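Local coordinates for Alr2269 protein (Nostoc sp., PDB 3MC9), which is a cyanobacterial Omp85 whose periplasmic POTRA domains probably take part in polypeptide transport and outer-membrane beta-barrel biogenesis, at residues Ser155-Phe166 with Leu179-Tyr190. Numbering follows the deposited sequence.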
loop_
_atom_site.group_PDB
_atom_site.type_symbol
_atom_site.label_atom_id
_atom_site.label_comp_id
_atom_site.label_asym_id
_atom_site.label_seq_id
_atom_site.Cartn_x
_atom_site.Cartn_y
_atom_site.Cartn_z
ATOM N N SER A 155 20.509 11.484 -10.876
ATOM C CA SER A 155 20.126 12.067 -9.584
ATOM C C SER A 155 21.226 12.967 -9.039
ATOM O O SER A 155 22.400 12.647 -9.149
ATOM C CB SER A 155 19.824 10.981 -8.551
ATOM O OG SER A 155 19.594 11.555 -7.265
ATOM N N VAL A 156 20.845 14.083 -8.438
ATOM C CA VAL A 156 21.818 14.934 -7.779
ATOM C C VAL A 156 22.273 14.388 -6.419
ATOM O O VAL A 156 23.164 14.957 -5.822
ATOM C CB VAL A 156 21.306 16.377 -7.592
ATOM C CG1 VAL A 156 20.826 16.958 -8.940
ATOM C CG2 VAL A 156 20.221 16.432 -6.523
ATOM N N LEU A 157 21.668 13.313 -5.915
ATOM C CA LEU A 157 22.096 12.759 -4.624
ATOM C C LEU A 157 23.055 11.587 -4.814
ATOM O O LEU A 157 23.032 10.916 -5.854
ATOM C CB LEU A 157 20.900 12.334 -3.770
ATOM C CG LEU A 157 20.045 13.457 -3.181
ATOM C CD1 LEU A 157 18.892 12.867 -2.375
ATOM C CD2 LEU A 157 20.889 14.434 -2.335
ATOM N N PRO A 158 23.897 11.329 -3.804
ATOM C CA PRO A 158 24.805 10.192 -3.939
ATOM C C PRO A 158 24.056 8.928 -4.370
ATOM O O PRO A 158 22.872 8.752 -4.044
ATOM C CB PRO A 158 25.406 10.040 -2.536
ATOM C CG PRO A 158 25.256 11.362 -1.877
ATOM C CD PRO A 158 24.048 12.026 -2.509
ATOM N N GLN A 159 24.750 8.067 -5.104
ATOM C CA GLN A 159 24.163 6.848 -5.661
ATOM C C GLN A 159 23.579 5.966 -4.575
ATOM O O GLN A 159 22.590 5.265 -4.788
ATOM C CB GLN A 159 25.226 6.053 -6.445
ATOM C CG GLN A 159 24.676 4.804 -7.173
ATOM C CD GLN A 159 24.994 3.504 -6.458
ATOM O OE1 GLN A 159 26.067 2.944 -6.636
ATOM N NE2 GLN A 159 24.054 3.011 -5.663
ATOM N N ALA A 160 24.191 6.004 -3.403
ATOM C CA ALA A 160 23.850 5.064 -2.351
ATOM C C ALA A 160 22.825 5.616 -1.367
ATOM O O ALA A 160 22.520 4.957 -0.398
ATOM C CB ALA A 160 25.140 4.634 -1.612
ATOM N N THR A 161 22.283 6.812 -1.600
ATOM C CA THR A 161 21.360 7.403 -0.603
ATOM C C THR A 161 20.026 6.656 -0.464
ATOM O O THR A 161 19.515 6.546 0.642
ATOM C CB THR A 161 21.208 8.975 -0.692
ATOM O OG1 THR A 161 19.834 9.369 -0.486
ATOM C CG2 THR A 161 21.738 9.532 -1.987
ATOM N N ALA A 162 19.496 6.092 -1.546
ATOM C CA ALA A 162 18.285 5.256 -1.442
ATOM C C ALA A 162 18.523 4.063 -0.486
ATOM O O ALA A 162 17.735 3.822 0.422
ATOM C CB ALA A 162 17.833 4.774 -2.820
ATOM N N ASP A 163 19.624 3.341 -0.682
ATOM C CA ASP A 163 19.992 2.229 0.220
ATOM C C ASP A 163 20.178 2.673 1.667
ATOM O O ASP A 163 19.684 2.027 2.564
ATOM C CB ASP A 163 21.268 1.513 -0.262
ATOM C CG ASP A 163 21.077 0.804 -1.603
ATOM O OD1 ASP A 163 19.939 0.366 -1.919
ATOM O OD2 ASP A 163 22.084 0.675 -2.340
ATOM N N GLU A 164 20.855 3.794 1.896
ATOM C CA GLU A 164 21.089 4.267 3.274
ATOM C C GLU A 164 19.770 4.492 4.010
ATOM O O GLU A 164 19.636 4.150 5.174
ATOM C CB GLU A 164 21.932 5.561 3.325
ATOM C CG GLU A 164 23.065 5.624 2.316
ATOM C CD GLU A 164 24.067 6.771 2.548
ATOM O OE1 GLU A 164 23.695 7.813 3.150
ATOM O OE2 GLU A 164 25.227 6.628 2.096
ATOM N N ILE A 165 18.787 5.054 3.320
ATOM C CA ILE A 165 17.505 5.365 3.959
ATOM C C ILE A 165 16.598 4.149 4.085
ATOM O O ILE A 165 15.964 3.971 5.093
ATOM C CB ILE A 165 16.741 6.476 3.199
ATOM C CG1 ILE A 165 17.577 7.763 3.171
ATOM C CG2 ILE A 165 15.391 6.745 3.860
ATOM C CD1 ILE A 165 17.091 8.760 2.175
ATOM N N PHE A 166 16.543 3.324 3.050
ATOM C CA PHE A 166 15.540 2.267 2.950
ATOM C C PHE A 166 16.077 0.861 3.317
ATOM O O PHE A 166 15.298 -0.072 3.513
ATOM C CB PHE A 166 14.945 2.282 1.529
ATOM C CG PHE A 166 14.123 3.514 1.231
ATOM C CD1 PHE A 166 12.820 3.630 1.727
ATOM C CD2 PHE A 166 14.634 4.558 0.465
ATOM C CE1 PHE A 166 12.049 4.773 1.467
ATOM C CE2 PHE A 166 13.861 5.720 0.195
ATOM C CZ PHE A 166 12.572 5.820 0.702
ATOM N N LEU A 179 7.490 2.838 3.869
ATOM C CA LEU A 179 8.067 3.439 2.668
ATOM C C LEU A 179 7.911 4.973 2.705
ATOM O O LEU A 179 8.868 5.714 2.445
ATOM C CB LEU A 179 7.451 2.879 1.375
ATOM C CG LEU A 179 8.203 3.308 0.101
ATOM C CD1 LEU A 179 9.560 2.577 -0.031
ATOM C CD2 LEU A 179 7.368 3.105 -1.146
ATOM N N GLN A 180 6.709 5.439 3.005
ATOM C CA GLN A 180 6.452 6.872 3.050
ATOM C C GLN A 180 7.292 7.608 4.105
ATOM O O GLN A 180 7.658 8.776 3.921
ATOM C CB GLN A 180 4.981 7.145 3.309
ATOM C CG GLN A 180 4.567 8.554 2.942
ATOM C CD GLN A 180 4.718 8.807 1.444
ATOM O OE1 GLN A 180 4.398 7.939 0.613
ATOM N NE2 GLN A 180 5.210 9.988 1.093
ATOM N N GLU A 181 7.591 6.947 5.214
ATOM C CA GLU A 181 8.447 7.577 6.216
ATOM C C GLU A 181 9.839 7.784 5.621
ATOM O O GLU A 181 10.419 8.849 5.736
ATOM C CB GLU A 181 8.511 6.743 7.498
ATOM C CG GLU A 181 7.287 6.923 8.376
ATOM C CD GLU A 181 7.177 8.342 8.899
ATOM O OE1 GLU A 181 8.007 8.728 9.760
ATOM O OE2 GLU A 181 6.276 9.076 8.429
ATOM N N GLY A 182 10.345 6.764 4.949
ATOM C CA GLY A 182 11.610 6.875 4.238
ATOM C C GLY A 182 11.619 7.961 3.167
ATOM O O GLY A 182 12.638 8.644 2.975
ATOM N N ILE A 183 10.484 8.128 2.486
ATOM C CA ILE A 183 10.327 9.152 1.457
ATOM C C ILE A 183 10.454 10.543 2.065
ATOM O O ILE A 183 11.076 11.434 1.508
ATOM C CB ILE A 183 8.985 9.002 0.689
ATOM C CG1 ILE A 183 9.056 7.760 -0.224
ATOM C CG2 ILE A 183 8.712 10.278 -0.145
ATOM C CD1 ILE A 183 7.701 7.262 -0.806
ATOM N N LYS A 184 9.869 10.715 3.234
ATOM C CA LYS A 184 9.987 11.962 3.977
ATOM C C LYS A 184 11.443 12.251 4.341
ATOM O O LYS A 184 11.905 13.388 4.280
ATOM C CB LYS A 184 9.153 11.892 5.256
ATOM C CG LYS A 184 7.641 11.943 4.996
ATOM C CD LYS A 184 6.875 12.619 6.134
ATOM C CE LYS A 184 5.532 13.183 5.654
ATOM N NZ LYS A 184 5.607 14.634 5.244
ATOM N N GLU A 185 12.157 11.215 4.758
ATOM C CA GLU A 185 13.579 11.365 5.053
ATOM C C GLU A 185 14.382 11.725 3.770
ATOM O O GLU A 185 15.237 12.593 3.813
ATOM C CB GLU A 185 14.074 10.106 5.763
ATOM C CG GLU A 185 15.509 10.167 6.267
ATOM C CD GLU A 185 15.896 8.958 7.112
ATOM O OE1 GLU A 185 15.004 8.192 7.538
ATOM O OE2 GLU A 185 17.104 8.784 7.364
ATOM N N LEU A 186 14.059 11.103 2.629
ATOM C CA LEU A 186 14.658 11.464 1.316
ATOM C C LEU A 186 14.451 12.947 0.980
ATOM O O LEU A 186 15.384 13.663 0.606
ATOM C CB LEU A 186 13.983 10.668 0.190
ATOM C CG LEU A 186 14.766 10.088 -0.991
ATOM C CD1 LEU A 186 13.838 9.950 -2.245
ATOM C CD2 LEU A 186 16.066 10.815 -1.310
ATOM N N THR A 187 13.199 13.379 1.110
ATOM C CA THR A 187 12.802 14.760 0.893
ATOM C C THR A 187 13.631 15.734 1.711
ATOM O O THR A 187 14.113 16.735 1.188
ATOM C CB THR A 187 11.312 14.933 1.260
ATOM O OG1 THR A 187 10.538 14.100 0.407
ATOM C CG2 THR A 187 10.857 16.357 1.113
ATOM N N LYS A 188 13.779 15.430 2.999
ATOM C CA LYS A 188 14.653 16.217 3.880
ATOM C C LYS A 188 16.127 16.189 3.432
ATOM O O LYS A 188 16.814 17.200 3.528
ATOM C CB LYS A 188 14.515 15.732 5.320
ATOM C CG LYS A 188 15.370 16.469 6.335
ATOM C CD LYS A 188 15.152 17.971 6.291
ATOM C CE LYS A 188 15.684 18.634 7.576
ATOM N NZ LYS A 188 17.151 18.406 7.745
ATOM N N ARG A 189 16.604 15.057 2.916
ATOM C CA ARG A 189 17.958 15.027 2.356
ATOM C C ARG A 189 18.118 15.940 1.132
ATOM O O ARG A 189 19.139 16.601 0.991
ATOM C CB ARG A 189 18.405 13.614 2.002
ATOM C CG ARG A 189 18.721 12.743 3.213
ATOM C CD ARG A 189 20.115 12.960 3.767
ATOM N NE ARG A 189 21.128 12.705 2.741
ATOM C CZ ARG A 189 21.873 13.634 2.136
ATOM N NH1 ARG A 189 21.747 14.918 2.463
ATOM N NH2 ARG A 189 22.763 13.277 1.201
ATOM N N TYR A 190 17.139 15.959 0.229
ATOM C CA TYR A 190 17.192 16.919 -0.876
ATOM C C TYR A 190 17.309 18.312 -0.335
ATOM O O TYR A 190 18.131 19.088 -0.783
ATOM C CB TYR A 190 15.936 16.853 -1.753
ATOM C CG TYR A 190 15.983 15.719 -2.712
ATOM C CD1 TYR A 190 16.878 15.734 -3.761
ATOM C CD2 TYR A 190 15.184 14.621 -2.550
ATOM C CE1 TYR A 190 16.958 14.708 -4.646
ATOM C CE2 TYR A 190 15.249 13.579 -3.436
ATOM C CZ TYR A 190 16.147 13.631 -4.473
ATOM O OH TYR A 190 16.222 12.600 -5.364
#
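Phe166 and Ile165 pack against Gly182 where the two helices of a POTRA domain, 161-166 and 176-192, meet over its three-stranded mixed sheet. The axes of 161-166 and 179-190 run at 132° to each other, 9.7 Å apart at their closest. This end is tight. Gly182 has no side chain, and the Phe166 ring lies against the bare backbone, CZ coming 3.4 Å from Gly182 C. Leu179 O meets the ring edge in its plane, 3.5 Å from Phe166 CE1, while Ile165 CG2 sits over the centre of one ring face. Val143 and Leu214 of the sheet also touch the Phe166 side chain. Ile165 turns its two branches to different partners: CG2, anti to the backbone N, reaches Gly182 O, and CD1 lies 3.7 Å from Leu186 CA. Thr161 OG1 is buried near Leu186 CD2, with no polar partner in the model.

Toward the solvent the packing thins. Glu185 lays its extended chain beside Ile165 CG2, and Arg189, bent at chi2 and chi3, brings NH2 only to 4.1 Å from Pro158 CD.

Beyond Leu186 the loop closes on the helix again. Ser155 OG accepts from Leu157 N in an ST turn (3.0 Å, 165°), and Glu218 hydrogen-bonds to both Ser155 OG and Tyr190 OH. Leu157 then makes a CH-pi contact, its CD1 3.6 Å from the Tyr190 ring centroid and 15° off the normal.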